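Amino acid amide racemase (Ochrobactrum anthropi, PDB 6GIO) belongs to the class-III aminotransferase family of PLP-dependent proteins and binds pyridoxal-5'-phosphate. Local coordinates at residues C[365-377]-C[386-398]. Residues are numbered along the deposited sequence; the frame is centred on the assembly and turned at random.
Sequences EPAPVTTTAKIIY and FTYVGLNANVLEF
Ile376, Phe386 and Tyr388 carry the packing of helix 369-382 on a beta hairpin, strands 384-389 and 395-398, in the mixed sheet of this class-III aminotransferase fold. The helix runs nearly antiparallel to 387-389, at 151°, with the axes of 369-377 and 387-389 8.6 Å apart at closest approach. The CD1 methyl of Ile376 approaches the Phe386 ring obliquely, 3.3 Å from its CD2, and also touches Leu396 CD2. Its other branch, CG2, anti to the backbone N, presses on the main chain, 3.1 Å from Phe386 O. Ile376 CG1 meets the Tyr388 ring at its edge, in the ring plane, 3.8 Å from CD2. Tyr388 CB points toward the helix, and with CG between the backbone N and the carbonyl carbon (chi1 57°) the ring packs against Thr372, Val369 and Ile376; Thr372 CG2 sits obliquely to it, 3.5 Å from CD2, and Val369 CG2 touches its OH end. Phe23 packs edge-to-face with the same ring. Toward the helix start, Val369 CG2 also rests on Ala393 CB, at the end of the type I turn 390-393. Before the helix, Pro366 lies across Asn392, CG to CB 3.5 Å, and its CB approaches the amide of Asn394, whose ND2 is hydrogen-bonded to Leu357 O on the neighbouring strand 352-357. No direct hydrogen bond joins the two segments; most of the interface is van der Waals packing, and at the far end one water bridges them, donating to Ile376 O (2.9 Å) and accepting from Phe386 N (3.1 Å).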
loop_
_atom_site.group_PDB
_atom_site.type_symbol
_atom_site.label_atom_id
_atom_site.label_comp_id
_atom_site.label_asym_id
_atom_site.label_seq_id
_atom_site.Cartn_x
_atom_site.Cartn_y
_atom_site.Cartn_z
ATOM N N GLU C 365 -9.578 -6.342 36.372
ATOM C CA GLU C 365 -10.637 -6.358 35.406
ATOM C C GLU C 365 -10.551 -5.064 34.556
ATOM O O GLU C 365 -10.505 -3.963 35.101
ATOM C CB GLU C 365 -12.003 -6.458 36.099
ATOM C CG GLU C 365 -13.191 -6.634 35.161
ATOM C CD GLU C 365 -13.194 -7.975 34.405
ATOM O OE1 GLU C 365 -12.338 -8.871 34.673
ATOM O OE2 GLU C 365 -14.060 -8.134 33.511
ATOM N N PRO C 366 -10.555 -5.204 33.223
ATOM C CA PRO C 366 -10.435 -4.041 32.340
ATOM C C PRO C 366 -11.555 -3.041 32.553
ATOM O O PRO C 366 -12.668 -3.444 32.741
ATOM C CB PRO C 366 -10.586 -4.626 30.924
ATOM C CG PRO C 366 -10.536 -6.123 31.075
ATOM C CD PRO C 366 -10.494 -6.497 32.517
ATOM N N ALA C 367 -11.289 -1.745 32.451
ATOM C CA ALA C 367 -12.393 -0.774 32.513
ATOM C C ALA C 367 -13.277 -0.989 31.329
ATOM O O ALA C 367 -12.809 -1.476 30.288
ATOM C CB ALA C 367 -11.893 0.654 32.539
ATOM N N PRO C 368 -14.569 -0.642 31.472
ATOM C CA PRO C 368 -15.442 -0.840 30.344
ATOM C C PRO C 368 -15.057 0.140 29.235
ATOM O O PRO C 368 -14.556 1.239 29.528
ATOM C CB PRO C 368 -16.856 -0.589 30.906
ATOM C CG PRO C 368 -16.691 0.009 32.250
ATOM C CD PRO C 368 -15.259 -0.132 32.674
ATOM N N VAL C 369 -15.248 -0.286 27.988
ATOM C CA VAL C 369 -14.833 0.479 26.807
ATOM C C VAL C 369 -15.530 1.838 26.725
ATOM O O VAL C 369 -14.953 2.797 26.211
ATOM C CB VAL C 369 -15.064 -0.331 25.491
ATOM C CG1 VAL C 369 -16.536 -0.645 25.281
ATOM C CG2 VAL C 369 -14.532 0.416 24.267
ATOM N N THR C 370 -16.753 1.932 27.231
ATOM C CA THR C 370 -17.437 3.220 27.269
ATOM C C THR C 370 -16.699 4.281 28.133
ATOM O O THR C 370 -16.607 5.475 27.756
ATOM C CB THR C 370 -18.931 3.078 27.670
ATOM O OG1 THR C 370 -19.486 4.384 27.851
ATOM C CG2 THR C 370 -19.099 2.339 28.938
ATOM N N THR C 371 -16.145 3.857 29.267
ATOM C CA THR C 371 -15.320 4.717 30.094
ATOM C C THR C 371 -14.060 5.150 29.343
ATOM O O THR C 371 -13.745 6.327 29.294
ATOM C CB THR C 371 -14.930 3.994 31.395
ATOM O OG1 THR C 371 -16.126 3.656 32.077
ATOM C CG2 THR C 371 -14.050 4.847 32.310
ATOM N N THR C 372 -13.363 4.197 28.737
ATOM C CA THR C 372 -12.157 4.498 27.971
ATOM C C THR C 372 -12.445 5.475 26.812
ATOM O O THR C 372 -11.736 6.456 26.629
ATOM C CB THR C 372 -11.554 3.178 27.471
ATOM O OG1 THR C 372 -11.380 2.310 28.610
ATOM C CG2 THR C 372 -10.223 3.385 26.739
ATOM N N ALA C 373 -13.512 5.245 26.073
ATOM C CA ALA C 373 -13.921 6.180 24.995
ATOM C C ALA C 373 -14.237 7.595 25.506
ATOM O O ALA C 373 -13.920 8.568 24.844
ATOM C CB ALA C 373 -15.110 5.629 24.193
ATOM N N LYS C 374 -14.824 7.695 26.692
ATOM C CA LYS C 374 -15.140 8.976 27.286
ATOM C C LYS C 374 -13.889 9.706 27.666
ATOM O O LYS C 374 -13.831 10.927 27.560
ATOM C CB LYS C 374 -16.018 8.812 28.537
ATOM C CG LYS C 374 -17.460 8.521 28.201
ATOM C CD LYS C 374 -18.290 8.413 29.454
ATOM C CE LYS C 374 -19.710 8.036 29.086
ATOM N NZ LYS C 374 -20.611 8.082 30.272
ATOM N N ILE C 375 -12.886 8.978 28.147
ATOM C CA ILE C 375 -11.611 9.620 28.470
ATOM C C ILE C 375 -10.956 10.237 27.205
ATOM O O ILE C 375 -10.448 11.371 27.241
ATOM C CB ILE C 375 -10.661 8.634 29.178
ATOM C CG1 ILE C 375 -11.238 8.280 30.563
ATOM C CG2 ILE C 375 -9.270 9.227 29.303
ATOM C CD1 ILE C 375 -10.601 7.073 31.197
ATOM N N ILE C 376 -10.970 9.511 26.087
ATOM C CA ILE C 376 -10.446 10.049 24.810
ATOM C C ILE C 376 -11.243 11.287 24.347
ATOM O O ILE C 376 -10.675 12.285 23.888
ATOM C CB ILE C 376 -10.550 9.021 23.654
ATOM C CG1 ILE C 376 -9.878 7.691 23.997
ATOM C CG2 ILE C 376 -9.937 9.583 22.400
ATOM C CD1 ILE C 376 -8.412 7.777 24.280
ATOM N N TYR C 377 -12.568 11.182 24.418
ATOM C CA TYR C 377 -13.433 12.289 24.000
ATOM C C TYR C 377 -13.209 13.534 24.848
ATOM O O TYR C 377 -13.112 14.665 24.346
ATOM C CB TYR C 377 -14.886 11.884 24.100
ATOM C CG TYR C 377 -15.800 13.003 23.745
ATOM C CD1 TYR C 377 -16.139 13.238 22.430
ATOM C CD2 TYR C 377 -16.342 13.821 24.727
ATOM C CE1 TYR C 377 -16.992 14.266 22.086
ATOM C CE2 TYR C 377 -17.199 14.853 24.394
ATOM C CZ TYR C 377 -17.511 15.069 23.068
ATOM O OH TYR C 377 -18.348 16.097 22.736
ATOM N N PHE C 386 -5.626 11.385 21.474
ATOM C CA PHE C 386 -5.017 10.061 21.723
ATOM C C PHE C 386 -6.023 8.974 21.452
ATOM O O PHE C 386 -7.149 9.265 21.013
ATOM C CB PHE C 386 -4.342 9.968 23.114
ATOM C CG PHE C 386 -5.208 10.422 24.267
ATOM C CD1 PHE C 386 -5.407 11.785 24.523
ATOM C CD2 PHE C 386 -5.781 9.494 25.133
ATOM C CE1 PHE C 386 -6.195 12.211 25.584
ATOM C CE2 PHE C 386 -6.574 9.914 26.201
ATOM C CZ PHE C 386 -6.789 11.269 26.417
ATOM N N THR C 387 -5.620 7.718 21.682
ATOM C CA THR C 387 -6.444 6.561 21.288
ATOM C C THR C 387 -6.415 5.516 22.369
ATOM O O THR C 387 -5.766 5.707 23.380
ATOM C CB THR C 387 -5.935 5.936 19.984
ATOM O OG1 THR C 387 -4.609 5.435 20.185
ATOM C CG2 THR C 387 -5.907 6.969 18.883
ATOM N N TYR C 388 -7.127 4.408 22.167
ATOM C CA TYR C 388 -6.884 3.227 22.984
ATOM C C TYR C 388 -6.657 1.950 22.171
ATOM O O TYR C 388 -7.085 1.818 21.024
ATOM C CB TYR C 388 -8.010 2.987 23.972
ATOM C CG TYR C 388 -9.371 2.848 23.354
ATOM C CD1 TYR C 388 -9.826 1.642 22.847
ATOM C CD2 TYR C 388 -10.213 3.943 23.299
ATOM C CE1 TYR C 388 -11.101 1.528 22.304
ATOM C CE2 TYR C 388 -11.471 3.844 22.771
ATOM C CZ TYR C 388 -11.918 2.649 22.277
ATOM O OH TYR C 388 -13.192 2.638 21.765
ATOM N N VAL C 389 -5.992 1.012 22.816
ATOM C CA VAL C 389 -5.696 -0.268 22.223
ATOM C C VAL C 389 -6.014 -1.348 23.224
ATOM O O VAL C 389 -6.613 -1.078 24.273
ATOM C CB VAL C 389 -4.218 -0.332 21.771
ATOM C CG1 VAL C 389 -3.994 0.716 20.684
ATOM C CG2 VAL C 389 -3.248 -0.161 22.937
ATOM N N GLY C 390 -5.696 -2.586 22.862
ATOM C CA GLY C 390 -5.707 -3.702 23.817
ATOM C C GLY C 390 -6.761 -4.730 23.494
ATOM O O GLY C 390 -7.791 -4.423 22.938
ATOM N N LEU C 391 -6.511 -5.968 23.868
ATOM C CA LEU C 391 -7.501 -7.023 23.641
ATOM C C LEU C 391 -8.805 -6.754 24.415
ATOM O O LEU C 391 -9.823 -7.317 24.065
ATOM C CB LEU C 391 -6.918 -8.389 24.025
ATOM C CG LEU C 391 -5.642 -8.785 23.250
ATOM C CD1 LEU C 391 -5.044 -10.097 23.744
ATOM C CD2 LEU C 391 -5.868 -8.855 21.752
ATOM N N ASN C 392 -8.765 -5.895 25.456
ATOM C CA ASN C 392 -9.964 -5.513 26.195
ATOM C C ASN C 392 -10.400 -4.055 25.984
ATOM O O ASN C 392 -11.245 -3.564 26.705
ATOM C CB ASN C 392 -9.748 -5.840 27.673
ATOM C CG ASN C 392 -9.489 -7.333 27.900
ATOM O OD1 ASN C 392 -10.394 -8.126 27.763
ATOM N ND2 ASN C 392 -8.256 -7.705 28.231
ATOM N N ALA C 393 -9.849 -3.363 24.977
ATOM C CA ALA C 393 -10.298 -2.012 24.656
ATOM C C ALA C 393 -10.176 -1.004 25.830
ATOM O O ALA C 393 -11.046 -0.131 26.014
ATOM C CB ALA C 393 -11.728 -2.048 24.166
ATOM N N ASN C 394 -9.109 -1.147 26.613
ATOM C CA ASN C 394 -8.961 -0.425 27.870
ATOM C C ASN C 394 -7.552 0.171 28.106
ATOM O O ASN C 394 -7.260 0.614 29.205
ATOM C CB ASN C 394 -9.273 -1.395 28.988
ATOM C CG ASN C 394 -8.190 -2.421 29.149
ATOM O OD1 ASN C 394 -7.853 -3.128 28.180
ATOM N ND2 ASN C 394 -7.626 -2.513 30.364
ATOM N N VAL C 395 -6.660 0.127 27.110
ATOM C CA VAL C 395 -5.303 0.660 27.256
ATOM C C VAL C 395 -5.217 1.961 26.440
ATOM O O VAL C 395 -5.271 1.921 25.201
ATOM C CB VAL C 395 -4.203 -0.317 26.732
ATOM C CG1 VAL C 395 -2.829 0.220 27.079
ATOM C CG2 VAL C 395 -4.323 -1.699 27.313
ATOM N N LEU C 396 -5.083 3.106 27.128
ATOM C CA LEU C 396 -4.818 4.362 26.481
ATOM C C LEU C 396 -3.459 4.238 25.830
ATOM O O LEU C 396 -2.507 3.771 26.455
ATOM C CB LEU C 396 -4.813 5.519 27.476
ATOM C CG LEU C 396 -6.067 5.741 28.317
ATOM C CD1 LEU C 396 -5.874 6.957 29.173
ATOM C CD2 LEU C 396 -7.305 5.824 27.470
ATOM N N GLU C 397 -3.384 4.650 24.566
ATOM C CA GLU C 397 -2.142 4.630 23.784
ATOM C C GLU C 397 -1.578 6.052 23.585
ATOM O O GLU C 397 -2.314 6.978 23.175
ATOM C CB GLU C 397 -2.397 4.010 22.394
ATOM C CG GLU C 397 -1.202 4.169 21.466
ATOM C CD GLU C 397 -1.302 3.338 20.206
ATOM O OE1 GLU C 397 -1.637 3.864 19.140
ATOM O OE2 GLU C 397 -1.004 2.153 20.277
ATOM N N PHE C 398 -0.290 6.205 23.882
ATOM C CA PHE C 398 0.441 7.463 23.667
ATOM C C PHE C 398 1.655 7.166 22.800
ATOM O O PHE C 398 2.618 6.486 23.231
ATOM C CB PHE C 398 0.844 8.119 24.991
ATOM C CG PHE C 398 -0.336 8.455 25.872
ATOM C CD1 PHE C 398 -1.175 9.501 25.561
ATOM C CD2 PHE C 398 -0.633 7.688 26.963
ATOM C CE1 PHE C 398 -2.304 9.794 26.338
ATOM C CE2 PHE C 398 -1.750 7.976 27.749
ATOM C CZ PHE C 398 -2.590 9.032 27.442
HETATM O O HOH W 1 -8.380 12.707 22.203
#